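Local coordinates for protein putative hexulose 6 phosphate synthase (Salmonella typhimurium, PDB 3F4W) that is of unproven function but belongs to the HUMPS family of TIM-barrel proteins, a closed ring of eight parallel strands wrapped in helices, at residues 17-25 against 190-201; 145-154 against 174-182. All blocks are in the same frame, centred on the assembly; numbering follows the deposited sequence.

Contact 1. Residues 17-25 against 190-201; sequences VFMDKVVDD and ITHAADPAGEAR
Phe18 and Val22, one helical turn apart, press against the end of helix 188-191 and against Pro196. The phenyl ring enters rim first: CG lies anti to the backbone N (chi1 -177°), and Phe18 CZ arrives 3.5 Å from Ile190 O, near the ring plane, with Ile190 CG2 also at the edge. Pro196 CG meets Phe18 CE1 obliquely at 3.6 Å. Val22 is a knob in a hole made by Ile190, Pro196, Ala197 and Ala200; its CG1 branch goes in, 3.9 Å from Ala200 CB. Small Ala197 lets the backbones close to 5.1 Å between the CA atoms of Val22 and Ala197.

The outer border is looser. Lys21 reaches Pro196 through CD alone, 4.3 Å from Pro196 CG, while its amine leads away, and Asp25 OD2 lies 3.5 Å from Arg201 CA, with the guanidinium turned elsewhere. No hydrogen bond crosses. Asp195 caps the helix 196-209 through OD2, met by Gly198 N from above the carboxylate plane.

The segments 17-22 and 196-201 cross at -48°, joining helices 12-22 and 196-209, the first and last of the barrel's outer layer, with Val22 and Ile190 both resting on Leu5 of strand 2-7.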
ATOM      1  N   VAL A  17      24.004   0.436  -7.399  1.00 22.74           N
ATOM      2  CA  VAL A  17      25.320   0.899  -6.987  1.00 27.22           C
ATOM      3  C   VAL A  17      25.511   0.757  -5.481  1.00 24.79           C
ATOM      4  O   VAL A  17      26.562   0.309  -5.019  1.00 26.54           O
ATOM      5  CB  VAL A  17      25.541   2.366  -7.380  1.00 27.17           C
ATOM      6  CG1 VAL A  17      26.718   2.946  -6.615  1.00 23.50           C
ATOM      7  CG2 VAL A  17      25.747   2.483  -8.883  1.00 26.52           C
ATOM      8  N   PHE A  18      24.489   1.135  -4.717  1.00 19.51           N
ATOM      9  CA  PHE A  18      24.576   1.119  -3.258  1.00 19.83           C
ATOM     10  C   PHE A  18      24.730  -0.287  -2.687  1.00 17.32           C
ATOM     11  O   PHE A  18      25.485  -0.494  -1.739  1.00 19.24           O
ATOM     12  CB  PHE A  18      23.357   1.806  -2.631  1.00 19.02           C
ATOM     13  CG  PHE A  18      23.415   1.887  -1.127  1.00 16.61           C
ATOM     14  CD1 PHE A  18      24.103   2.914  -0.501  1.00 15.68           C
ATOM     15  CD2 PHE A  18      22.782   0.937  -0.344  1.00 16.02           C
ATOM     16  CE1 PHE A  18      24.159   2.991   0.882  1.00 20.42           C
ATOM     17  CE2 PHE A  18      22.834   1.004   1.039  1.00 16.27           C
ATOM     18  CZ  PHE A  18      23.525   2.031   1.654  1.00 17.11           C
ATOM     19  N   MET A  19      24.012  -1.250  -3.256  1.00 19.39           N
ATOM     20  CA  MET A  19      24.043  -2.618  -2.745  1.00 20.72           C
ATOM     21  C   MET A  19      25.443  -3.230  -2.772  1.00 23.25           C
ATOM     22  O   MET A  19      25.793  -4.026  -1.903  1.00 21.68           O
ATOM     23  CB  MET A  19      23.052  -3.512  -3.495  1.00 18.99           C
ATOM     24  CG  MET A  19      21.604  -3.361  -3.033  1.00 21.42           C
ATOM     25  SD  MET A  19      21.392  -3.435  -1.239  1.00 24.25           S
ATOM     26  CE  MET A  19      22.188  -4.988  -0.829  1.00 20.82           C
ATOM     27  N   ASP A  20      26.242  -2.858  -3.766  1.00 24.28           N
ATOM     28  CA  ASP A  20      27.604  -3.376  -3.869  1.00 26.66           C
ATOM     29  C   ASP A  20      28.440  -3.017  -2.642  1.00 29.86           C
ATOM     30  O   ASP A  20      29.439  -3.672  -2.346  1.00 32.78           O
ATOM     31  CB  ASP A  20      28.284  -2.868  -5.141  1.00 31.41           C
ATOM     32  CG  ASP A  20      27.801  -3.586  -6.382  1.00 34.75           C
ATOM     33  OD1 ASP A  20      27.915  -3.015  -7.489  1.00 33.70           O
ATOM     34  OD2 ASP A  20      27.302  -4.724  -6.248  1.00 36.39           O
ATOM     35  N   LYS A  21      28.020  -1.982  -1.925  1.00 22.24           N
ATOM     36  CA  LYS A  21      28.755  -1.516  -0.757  1.00 20.90           C
ATOM     37  C   LYS A  21      28.491  -2.357   0.490  1.00 20.30           C
ATOM     38  O   LYS A  21      29.323  -2.405   1.392  1.00 20.27           O
ATOM     39  CB  LYS A  21      28.405  -0.058  -0.449  1.00 22.45           C
ATOM     40  CG  LYS A  21      28.858   0.958  -1.479  1.00 22.72           C
ATOM     41  CD  LYS A  21      28.583   2.362  -0.950  1.00 28.59           C
ATOM     42  CE  LYS A  21      29.297   3.431  -1.754  1.00 31.57           C
ATOM     43  NZ  LYS A  21      28.582   3.738  -3.015  1.00 33.36           N
ATOM     44  N   VAL A  22      27.332  -3.009   0.549  1.00 17.74           N
ATOM     45  CA  VAL A  22      26.872  -3.614   1.796  1.00 18.20           C
ATOM     46  C   VAL A  22      26.377  -5.056   1.672  1.00 20.41           C
ATOM     47  O   VAL A  22      26.185  -5.736   2.681  1.00 18.19           O
ATOM     48  CB  VAL A  22      25.741  -2.776   2.424  1.00 18.75           C
ATOM     49  CG1 VAL A  22      26.255  -1.405   2.826  1.00 19.64           C
ATOM     50  CG2 VAL A  22      24.576  -2.643   1.451  1.00 17.42           C
ATOM     51  N   VAL A  23      26.182  -5.524   0.445  1.00 17.34           N
ATOM     52  CA  VAL A  23      25.467  -6.779   0.224  1.00 18.79           C
ATOM     53  C   VAL A  23      26.015  -7.986   0.994  1.00 20.10           C
ATOM     54  O   VAL A  23      25.251  -8.872   1.380  1.00 19.93           O
ATOM     55  CB  VAL A  23      25.354  -7.124  -1.276  1.00 20.16           C
ATOM     56  CG1 VAL A  23      26.716  -7.492  -1.846  1.00 23.31           C
ATOM     57  CG2 VAL A  23      24.356  -8.261  -1.475  1.00 19.40           C
ATOM     58  N   ASP A  24      27.326  -8.024   1.224  1.00 18.83           N
ATOM     59  CA  ASP A  24      27.945  -9.171   1.894  1.00 19.66           C
ATOM     60  C   ASP A  24      27.543  -9.305   3.366  1.00 21.16           C
ATOM     61  O   ASP A  24      27.661 -10.383   3.952  1.00 22.95           O
ATOM     62  CB  ASP A  24      29.474  -9.118   1.770  1.00 20.91           C
ATOM     63  CG  ASP A  24      29.962  -9.477   0.372  1.00 23.92           C
ATOM     64  OD1 ASP A  24      29.161 -10.001  -0.427  1.00 22.79           O
ATOM     65  OD2 ASP A  24      31.149  -9.236   0.073  1.00 28.24           O
ATOM     66  N   ASP A  25      27.082  -8.210   3.961  1.00 15.90           N
ATOM     67  CA  ASP A  25      26.669  -8.213   5.364  1.00 19.35           C
ATOM     68  C   ASP A  25      25.150  -8.210   5.543  1.00 19.19           C
ATOM     69  O   ASP A  25      24.654  -8.118   6.668  1.00 21.23           O
ATOM     70  CB  ASP A  25      27.264  -7.011   6.101  1.00 20.60           C
ATOM     71  CG  ASP A  25      28.761  -7.121   6.275  1.00 20.75           C
ATOM     72  OD1 ASP A  25      29.300  -8.236   6.106  1.00 19.60           O
ATOM     73  OD2 ASP A  25      29.397  -6.094   6.588  1.00 20.27           O
ATOM     74  N   ILE A 190      21.569   2.850   7.543  1.00 16.76           N
ATOM     75  CA  ILE A 190      22.562   2.393   6.576  1.00 15.65           C
ATOM     76  C   ILE A 190      22.561   3.206   5.279  1.00 17.07           C
ATOM     77  O   ILE A 190      23.619   3.602   4.786  1.00 18.85           O
ATOM     78  CB  ILE A 190      22.372   0.891   6.249  1.00 17.65           C
ATOM     79  CG1 ILE A 190      22.736   0.034   7.469  1.00 13.11           C
ATOM     80  CG2 ILE A 190      23.206   0.498   5.040  1.00 15.78           C
ATOM     81  CD1 ILE A 190      22.307  -1.417   7.362  1.00 16.50           C
ATOM     82  N   THR A 191      21.380   3.460   4.724  1.00 18.77           N
ATOM     83  CA  THR A 191      21.302   4.141   3.433  1.00 18.11           C
ATOM     84  C   THR A 191      21.763   5.598   3.502  1.00 19.03           C
ATOM     85  O   THR A 191      22.272   6.140   2.522  1.00 21.04           O
ATOM     86  CB  THR A 191      19.893   4.051   2.810  1.00 19.40           C
ATOM     87  OG1 THR A 191      18.930   4.591   3.719  1.00 18.32           O
ATOM     88  CG2 THR A 191      19.541   2.602   2.504  1.00 17.84           C
ATOM     89  N   HIS A 192      21.603   6.222   4.664  1.00 19.61           N
ATOM     90  CA  HIS A 192      22.030   7.606   4.844  1.00 21.33           C
ATOM     91  C   HIS A 192      23.345   7.702   5.611  1.00 25.32           C
ATOM     92  O   HIS A 192      23.748   8.785   6.035  1.00 26.48           O
ATOM     93  CB  HIS A 192      20.956   8.418   5.570  1.00 24.37           C
ATOM     94  CG  HIS A 192      19.719   8.650   4.759  1.00 21.63           C
ATOM     95  ND1 HIS A 192      19.744   9.256   3.521  1.00 27.65           N
ATOM     96  CD2 HIS A 192      18.419   8.373   5.017  1.00 22.45           C
ATOM     97  CE1 HIS A 192      18.513   9.330   3.046  1.00 26.59           C
ATOM     98  NE2 HIS A 192      17.690   8.802   3.934  1.00 24.52           N
ATOM     99  N   ALA A 193      24.007   6.565   5.795  1.00 23.51           N
ATOM    100  CA  ALA A 193      25.271   6.538   6.515  1.00 25.76           C
ATOM    101  C   ALA A 193      26.384   7.144   5.673  1.00 26.26           C
ATOM    102  O   ALA A 193      26.432   6.948   4.458  1.00 30.71           O
ATOM    103  CB  ALA A 193      25.627   5.116   6.908  1.00 21.61           C
ATOM    104  N   ALA A 194      27.277   7.887   6.317  1.00 28.29           N
ATOM    105  CA  ALA A 194      28.458   8.392   5.630  1.00 28.37           C
ATOM    106  C   ALA A 194      29.302   7.205   5.174  1.00 28.78           C
ATOM    107  O   ALA A 194      29.876   7.207   4.084  1.00 26.59           O
ATOM    108  CB  ALA A 194      29.256   9.299   6.549  1.00 31.75           C
ATOM    109  N   ASP A 195      29.353   6.180   6.020  1.00 27.62           N
ATOM    110  CA  ASP A 195      30.069   4.947   5.718  1.00 26.31           C
ATOM    111  C   ASP A 195      29.110   3.764   5.825  1.00 25.60           C
ATOM    112  O   ASP A 195      29.045   3.100   6.859  1.00 25.93           O
ATOM    113  CB  ASP A 195      31.240   4.780   6.687  1.00 29.16           C
ATOM    114  CG  ASP A 195      32.030   3.507   6.446  1.00 30.44           C
ATOM    115  OD1 ASP A 195      32.911   3.205   7.277  1.00 39.24           O
ATOM    116  OD2 ASP A 195      31.776   2.809   5.440  1.00 30.73           O
ATOM    117  N   PRO A 196      28.345   3.505   4.754  1.00 24.30           N
ATOM    118  CA  PRO A 196      27.321   2.455   4.777  1.00 20.50           C
ATOM    119  C   PRO A 196      27.892   1.083   5.118  1.00 20.95           C
ATOM    120  O   PRO A 196      27.288   0.346   5.893  1.00 19.54           O
ATOM    121  CB  PRO A 196      26.785   2.457   3.343  1.00 21.36           C
ATOM    122  CG  PRO A 196      27.076   3.820   2.831  1.00 25.06           C
ATOM    123  CD  PRO A 196      28.356   4.243   3.479  1.00 23.98           C
ATOM    124  N   ALA A 197      29.037   0.743   4.534  1.00 21.99           N
ATOM    125  CA  ALA A 197      29.664  -0.545   4.788  1.00 22.96           C
ATOM    126  C   ALA A 197      29.992  -0.695   6.270  1.00 21.94           C
ATOM    127  O   ALA A 197      29.804  -1.763   6.852  1.00 21.66           O
ATOM    128  CB  ALA A 197      30.922  -0.700   3.940  1.00 26.20           C
ATOM    129  N   GLY A 198      30.481   0.384   6.874  1.00 19.76           N
ATOM    130  CA  GLY A 198      30.815   0.390   8.285  1.00 19.03           C
ATOM    131  C   GLY A 198      29.590   0.198   9.158  1.00 18.64           C
ATOM    132  O   GLY A 198      29.603  -0.610  10.082  1.00 20.88           O
ATOM    133  N   GLU A 199      28.527   0.939   8.861  1.00 24.88           N
ATOM    134  CA  GLU A 199      27.285   0.817   9.615  1.00 21.73           C
ATOM    135  C   GLU A 199      26.688  -0.574   9.447  1.00 21.50           C
ATOM    136  O   GLU A 199      26.195  -1.165  10.406  1.00 21.10           O
ATOM    137  CB  GLU A 199      26.274   1.886   9.185  1.00 22.31           C
ATOM    138  CG  GLU A 199      24.914   1.780   9.879  1.00 28.99           C
ATOM    139  CD  GLU A 199      24.974   2.114  11.362  1.00 31.54           C
ATOM    140  OE1 GLU A 199      23.900   2.274  11.988  1.00 28.86           O
ATOM    141  OE2 GLU A 199      26.096   2.225  11.904  1.00 31.47           O
ATOM    142  N   ALA A 200      26.744  -1.099   8.228  1.00 17.04           N
ATOM    143  CA  ALA A 200      26.232  -2.437   7.955  1.00 17.87           C
ATOM    144  C   ALA A 200      27.027  -3.478   8.733  1.00 20.95           C
ATOM    145  O   ALA A 200      26.462  -4.424   9.282  1.00 21.14           O
ATOM    146  CB  ALA A 200      26.280  -2.733   6.461  1.00 19.38           C
ATOM    147  N   ARG A 201      28.343  -3.293   8.787  1.00 24.94           N
ATOM    148  CA  ARG A 201      29.206  -4.199   9.534  1.00 26.13           C
ATOM    149  C   ARG A 201      28.864  -4.219  11.023  1.00 24.64           C
ATOM    150  O   ARG A 201      28.754  -5.284  11.622  1.00 23.40           O
ATOM    151  CB  ARG A 201      30.677  -3.825   9.361  1.00 25.42           C
ATOM    152  CG  ARG A 201      31.615  -4.779  10.078  1.00 29.55           C
ATOM    153  CD  ARG A 201      32.978  -4.160  10.329  1.00 31.91           C
ATOM    154  NE  ARG A 201      32.978  -3.249  11.471  1.00 31.82           N
ATOM    155  CZ  ARG A 201      33.221  -1.944  11.390  1.00 35.37           C
ATOM    156  NH1 ARG A 201      33.487  -1.385  10.215  1.00 33.19           N
ATOM    157  NH2 ARG A 201      33.204  -1.199  12.488  1.00 33.76           N
TER

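Contact 2. Residues 145-154 against 174-182; sequences KPIDDLITML and KDYALLGPD
Ile147 and Tyr176 face each other with their CA atoms 7.1 Å apart, and Ile151 and Leu179 keep a similar spacing one turn on, as the helix 147-156 runs beside helix 173-177 and the turn that follows it. Tyr176 spans much of that gap. With CG anti to its carbonyl carbon (chi1 -67°), the ring reaches across to the start of the opposing helix. Ile147 CD1 stands over one face in a CH-pi contact, 4.1 Å from the ring centroid and 14° off its normal, while Ile147 CB packs against CE1. Leu150 comes from another direction: its CD2 lies in the ring plane at the edge, 3.8 Å from Tyr176 CD1. The hydroxyl end of the ring meets Pro146, which stands nearly square to the tyrosine side chain. Face, edge and hydroxyl end therefore each have a different aliphatic neighbour, which should restrict tilting of the ring.

Farther along, Leu150 and Leu179 lie side by side, pointing opposite ways, with their CD2 and CD1 methyls 4.0 Å apart. The same Leu150 methyl also touches Pro181 CG. Leu154 closes this end, its CD1 3.6 Å from Leu179 CB and close to the carbonyl oxygen of Leu179. A type I turn from Ala177 to Gly180, where phi becomes positive, then leads the chain toward strand 183-186.

The contact joins consecutive outer helices of the barrel across the intervening strand 161-165. Pro146 and Leu150 reach inward to Val133 of strand 130-134 and to Val164 and Ile162 of strand 161-165, respectively, whereas Ile151 and Leu179 lie on the exposed outer side.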
ATOM      1  N   LYS A 145       9.216   4.627  18.742  1.00 19.49           N
ATOM      2  CA  LYS A 145      10.077   3.482  18.467  1.00 18.94           C
ATOM      3  C   LYS A 145       9.313   2.169  18.625  1.00 19.71           C
ATOM      4  O   LYS A 145       8.305   2.116  19.324  1.00 18.52           O
ATOM      5  CB  LYS A 145      11.328   3.518  19.348  1.00 19.54           C
ATOM      6  CG  LYS A 145      11.054   3.632  20.832  1.00 26.06           C
ATOM      7  CD  LYS A 145      12.346   3.882  21.606  1.00 36.16           C
ATOM      8  CE  LYS A 145      12.136   3.749  23.112  1.00 39.66           C
ATOM      9  NZ  LYS A 145      13.414   3.890  23.871  1.00 42.05           N
ATOM     10  N   PRO A 146       9.794   1.104  17.963  1.00 18.62           N
ATOM     11  CA  PRO A 146       9.071  -0.172  17.882  1.00 19.93           C
ATOM     12  C   PRO A 146       9.222  -1.073  19.105  1.00 20.67           C
ATOM     13  O   PRO A 146       8.470  -2.038  19.226  1.00 21.36           O
ATOM     14  CB  PRO A 146       9.718  -0.872  16.678  1.00 17.77           C
ATOM     15  CG  PRO A 146      10.740   0.080  16.129  1.00 22.32           C
ATOM     16  CD  PRO A 146      11.038   1.079  17.182  1.00 16.87           C
ATOM     17  N   ILE A 147      10.164  -0.776  19.992  1.00 18.63           N
ATOM     18  CA  ILE A 147      10.511  -1.730  21.044  1.00 19.72           C
ATOM     19  C   ILE A 147       9.340  -2.145  21.948  1.00 19.38           C
ATOM     20  O   ILE A 147       9.215  -3.320  22.297  1.00 17.91           O
ATOM     21  CB  ILE A 147      11.733  -1.265  21.876  1.00 22.94           C
ATOM     22  CG1 ILE A 147      12.420  -2.474  22.519  1.00 22.91           C
ATOM     23  CG2 ILE A 147      11.328  -0.214  22.903  1.00 22.94           C
ATOM     24  CD1 ILE A 147      13.880  -2.249  22.829  1.00 22.97           C
ATOM     25  N   ASP A 148       8.474  -1.202  22.312  1.00 19.27           N
ATOM     26  CA  ASP A 148       7.339  -1.544  23.164  1.00 22.55           C
ATOM     27  C   ASP A 148       6.435  -2.544  22.453  1.00 20.70           C
ATOM     28  O   ASP A 148       5.975  -3.513  23.056  1.00 20.49           O
ATOM     29  CB  ASP A 148       6.545  -0.303  23.587  1.00 23.76           C
ATOM     30  CG  ASP A 148       5.709  -0.540  24.843  1.00 30.88           C
ATOM     31  OD1 ASP A 148       5.663  -1.688  25.332  1.00 27.57           O
ATOM     32  OD2 ASP A 148       5.100   0.425  25.347  1.00 38.21           O
ATOM     33  N   ASP A 149       6.193  -2.316  21.165  1.00 16.38           N
ATOM     34  CA  ASP A 149       5.385  -3.245  20.377  1.00 17.07           C
ATOM     35  C   ASP A 149       6.068  -4.605  20.224  1.00 14.56           C
ATOM     36  O   ASP A 149       5.404  -5.639  20.220  1.00 17.22           O
ATOM     37  CB  ASP A 149       5.033  -2.649  19.007  1.00 17.14           C
ATOM     38  CG  ASP A 149       3.907  -1.624  19.085  1.00 19.80           C
ATOM     39  OD1 ASP A 149       3.272  -1.506  20.156  1.00 23.88           O
ATOM     40  OD2 ASP A 149       3.650  -0.941  18.073  1.00 25.81           O
ATOM     41  N   LEU A 150       7.394  -4.608  20.109  1.00 13.81           N
ATOM     42  CA  LEU A 150       8.127  -5.866  20.003  1.00 14.48           C
ATOM     43  C   LEU A 150       7.994  -6.684  21.287  1.00 15.26           C
ATOM     44  O   LEU A 150       7.858  -7.906  21.244  1.00 14.90           O
ATOM     45  CB  LEU A 150       9.607  -5.625  19.685  1.00 14.63           C
ATOM     46  CG  LEU A 150      10.459  -6.889  19.532  1.00 15.34           C
ATOM     47  CD1 LEU A 150       9.891  -7.796  18.450  1.00 16.31           C
ATOM     48  CD2 LEU A 150      11.900  -6.540  19.218  1.00 14.31           C
ATOM     49  N   ILE A 151       8.034  -6.000  22.426  1.00 17.82           N
ATOM     50  CA  ILE A 151       7.873  -6.652  23.722  1.00 16.11           C
ATOM     51  C   ILE A 151       6.525  -7.360  23.821  1.00 18.34           C
ATOM     52  O   ILE A 151       6.450  -8.522  24.214  1.00 19.15           O
ATOM     53  CB  ILE A 151       8.010  -5.643  24.875  1.00 19.36           C
ATOM     54  CG1 ILE A 151       9.436  -5.091  24.926  1.00 20.36           C
ATOM     55  CG2 ILE A 151       7.623  -6.289  26.200  0.50 17.62           C
ATOM     56  CD1 ILE A 151       9.613  -3.953  25.905  1.00 22.40           C
ATOM     57  N   THR A 152       5.457  -6.662  23.454  1.00 18.94           N
ATOM     58  CA  THR A 152       4.134  -7.273  23.451  1.00 20.48           C
ATOM     59  C   THR A 152       4.064  -8.432  22.464  1.00 21.57           C
ATOM     60  O   THR A 152       3.562  -9.508  22.790  1.00 24.81           O
ATOM     61  CB  THR A 152       3.043  -6.253  23.114  1.00 24.26           C
ATOM     62  OG1 THR A 152       3.008  -5.250  24.133  1.00 21.92           O
ATOM     63  CG2 THR A 152       1.686  -6.935  23.031  1.00 20.03           C
ATOM     64  N   MET A 153       4.574  -8.212  21.257  1.00 20.26           N
ATOM     65  CA  MET A 153       4.578  -9.257  20.243  1.00 19.91           C
ATOM     66  C   MET A 153       5.222 -10.542  20.762  1.00 21.29           C
ATOM     67  O   MET A 153       4.666 -11.628  20.612  1.00 21.97           O
ATOM     68  CB  MET A 153       5.298  -8.782  18.977  1.00 19.58           C
ATOM     69  CG  MET A 153       5.473  -9.877  17.943  1.00 14.67           C
ATOM     70  SD  MET A 153       3.899 -10.424  17.262  1.00 18.12           S
ATOM     71  CE  MET A 153       3.598  -9.133  16.055  1.00 16.85           C
ATOM     72  N   LEU A 154       6.395 -10.413  21.372  1.00 23.20           N
ATOM     73  CA  LEU A 154       7.131 -11.578  21.859  1.00 23.07           C
ATOM     74  C   LEU A 154       6.409 -12.315  22.988  1.00 25.73           C
ATOM     75  O   LEU A 154       6.588 -13.521  23.168  1.00 29.60           O
ATOM     76  CB  LEU A 154       8.542 -11.175  22.295  1.00 23.52           C
ATOM     77  CG  LEU A 154       9.454 -10.738  21.150  1.00 26.41           C
ATOM     78  CD1 LEU A 154      10.801 -10.246  21.664  1.00 23.83           C
ATOM     79  CD2 LEU A 154       9.629 -11.881  20.164  1.00 25.66           C
ATOM     80  N   LYS A 174      21.453  -3.429  19.601  1.00 17.25           N
ATOM     81  CA  LYS A 174      21.630  -4.389  20.687  1.00 15.33           C
ATOM     82  C   LYS A 174      20.378  -4.538  21.559  1.00 18.97           C
ATOM     83  O   LYS A 174      20.031  -5.645  21.974  1.00 19.55           O
ATOM     84  CB  LYS A 174      22.843  -4.038  21.548  1.00 21.69           C
ATOM     85  CG  LYS A 174      23.214  -5.136  22.535  1.00 23.61           C
ATOM     86  CD  LYS A 174      24.242  -4.648  23.538  1.00 29.47           C
ATOM     87  CE  LYS A 174      24.503  -5.687  24.611  1.00 35.33           C
ATOM     88  NZ  LYS A 174      25.373  -5.143  25.693  1.00 47.73           N
ATOM     89  N   ASP A 175      19.705  -3.427  21.839  1.00 21.59           N
ATOM     90  CA  ASP A 175      18.460  -3.462  22.606  1.00 23.02           C
ATOM     91  C   ASP A 175      17.491  -4.472  22.006  1.00 22.91           C
ATOM     92  O   ASP A 175      16.829  -5.220  22.722  1.00 22.07           O
ATOM     93  CB  ASP A 175      17.796  -2.084  22.628  1.00 25.48           C
ATOM     94  CG  ASP A 175      18.646  -1.033  23.318  1.00 32.77           C
ATOM     95  OD1 ASP A 175      18.351   0.172  23.165  1.00 35.32           O
ATOM     96  OD2 ASP A 175      19.609  -1.413  24.015  1.00 32.96           O
ATOM     97  N   TYR A 176      17.416  -4.485  20.681  1.00 19.05           N
ATOM     98  CA  TYR A 176      16.473  -5.338  19.968  1.00 18.58           C
ATOM     99  C   TYR A 176      16.965  -6.769  19.852  1.00 18.62           C
ATOM    100  O   TYR A 176      16.191  -7.710  20.016  1.00 17.57           O
ATOM    101  CB  TYR A 176      16.180  -4.755  18.582  1.00 13.18           C
ATOM    102  CG  TYR A 176      15.419  -3.453  18.668  1.00 14.88           C
ATOM    103  CD1 TYR A 176      14.029  -3.443  18.736  1.00 15.67           C
ATOM    104  CD2 TYR A 176      16.090  -2.239  18.719  1.00 17.63           C
ATOM    105  CE1 TYR A 176      13.329  -2.255  18.833  1.00 16.53           C
ATOM    106  CE2 TYR A 176      15.399  -1.047  18.818  1.00 19.01           C
ATOM    107  CZ  TYR A 176      14.018  -1.061  18.875  1.00 17.58           C
ATOM    108  OH  TYR A 176      13.328   0.124  18.977  1.00 16.97           O
ATOM    109  N   ALA A 177      18.253  -6.926  19.567  1.00 18.15           N
ATOM    110  CA  ALA A 177      18.839  -8.246  19.393  1.00 19.03           C
ATOM    111  C   ALA A 177      18.663  -9.082  20.655  1.00 21.11           C
ATOM    112  O   ALA A 177      18.356 -10.274  20.584  1.00 20.07           O
ATOM    113  CB  ALA A 177      20.314  -8.128  19.034  1.00 20.51           C
ATOM    114  N   LEU A 178      18.853  -8.445  21.806  1.00 17.95           N
ATOM    115  CA  LEU A 178      18.727  -9.120  23.099  1.00 19.21           C
ATOM    116  C   LEU A 178      17.364  -9.766  23.298  1.00 20.84           C
ATOM    117  O   LEU A 178      17.237 -10.735  24.044  1.00 22.00           O
ATOM    118  CB  LEU A 178      18.996  -8.145  24.248  1.00 20.06           C
ATOM    119  CG  LEU A 178      20.464  -7.837  24.553  1.00 23.25           C
ATOM    120  CD1 LEU A 178      20.598  -6.571  25.386  1.00 21.19           C
ATOM    121  CD2 LEU A 178      21.122  -9.021  25.250  1.00 31.31           C
ATOM    122  N   LEU A 179      16.345  -9.226  22.635  1.00 20.99           N
ATOM    123  CA  LEU A 179      14.991  -9.747  22.779  1.00 21.36           C
ATOM    124  C   LEU A 179      14.770 -10.968  21.893  1.00 21.45           C
ATOM    125  O   LEU A 179      13.839 -11.746  22.104  1.00 24.22           O
ATOM    126  CB  LEU A 179      13.959  -8.661  22.470  1.00 20.36           C
ATOM    127  CG  LEU A 179      13.941  -7.500  23.466  1.00 20.64           C
ATOM    128  CD1 LEU A 179      13.030  -6.373  23.000  1.00 19.25           C
ATOM    129  CD2 LEU A 179      13.521  -7.995  24.840  1.00 23.03           C
ATOM    130  N   GLY A 180      15.629 -11.128  20.893  1.00 23.73           N
ATOM    131  CA  GLY A 180      15.614 -12.313  20.059  1.00 21.99           C
ATOM    132  C   GLY A 180      14.585 -12.358  18.944  1.00 22.80           C
ATOM    133  O   GLY A 180      13.900 -13.370  18.775  1.00 21.25           O
ATOM    134  N   PRO A 181      14.473 -11.270  18.162  1.00 18.11           N
ATOM    135  CA  PRO A 181      13.639 -11.354  16.960  1.00 17.81           C
ATOM    136  C   PRO A 181      14.324 -12.271  15.955  1.00 17.76           C
ATOM    137  O   PRO A 181      15.514 -12.543  16.100  1.00 20.73           O
ATOM    138  CB  PRO A 181      13.641  -9.918  16.418  1.00 17.22           C
ATOM    139  CG  PRO A 181      14.427  -9.087  17.412  1.00 24.12           C
ATOM    140  CD  PRO A 181      15.253 -10.025  18.210  1.00 18.67           C
ATOM    141  N   ASP A 182      13.593 -12.734  14.949  1.00 18.31           N
ATOM    142  CA  ASP A 182      14.187 -13.556  13.901  1.00 22.68           C
ATOM    143  C   ASP A 182      14.803 -12.688  12.808  1.00 22.14           C
ATOM    144  O   ASP A 182      15.798 -13.064  12.185  1.00 20.86           O
ATOM    145  CB  ASP A 182      13.146 -14.511  13.322  1.00 18.64           C
ATOM    146  CG  ASP A 182      12.592 -15.453  14.364  1.00 22.92           C
ATOM    147  OD1 ASP A 182      13.295 -16.419  14.724  1.00 28.35           O
ATOM    148  OD2 ASP A 182      11.452 -15.229  14.829  1.00 22.68           O
TER

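Both contacts belong to the helical layer around one eight-stranded parallel barrel, with centres about 23 Å apart and nearest atoms about 10 Å apart, so they do not touch. Along the chain the order is 17-25, 145-154, 174-182, 190-201: contact 2 falls wholly between the two halves of contact 1. Contact 2 is local, pairing successive helices 147-156 and 173-177. Contact 1 spans 164 intervening residues and brings helix 12-22 against helices 188-191 and 196-209. The two illustrate how such a barrel is sealed: neighbours in sequence pack step by step around the ring, and the final step, beside adjoining strands 2-7 and 183-186, brings its beginning and end together.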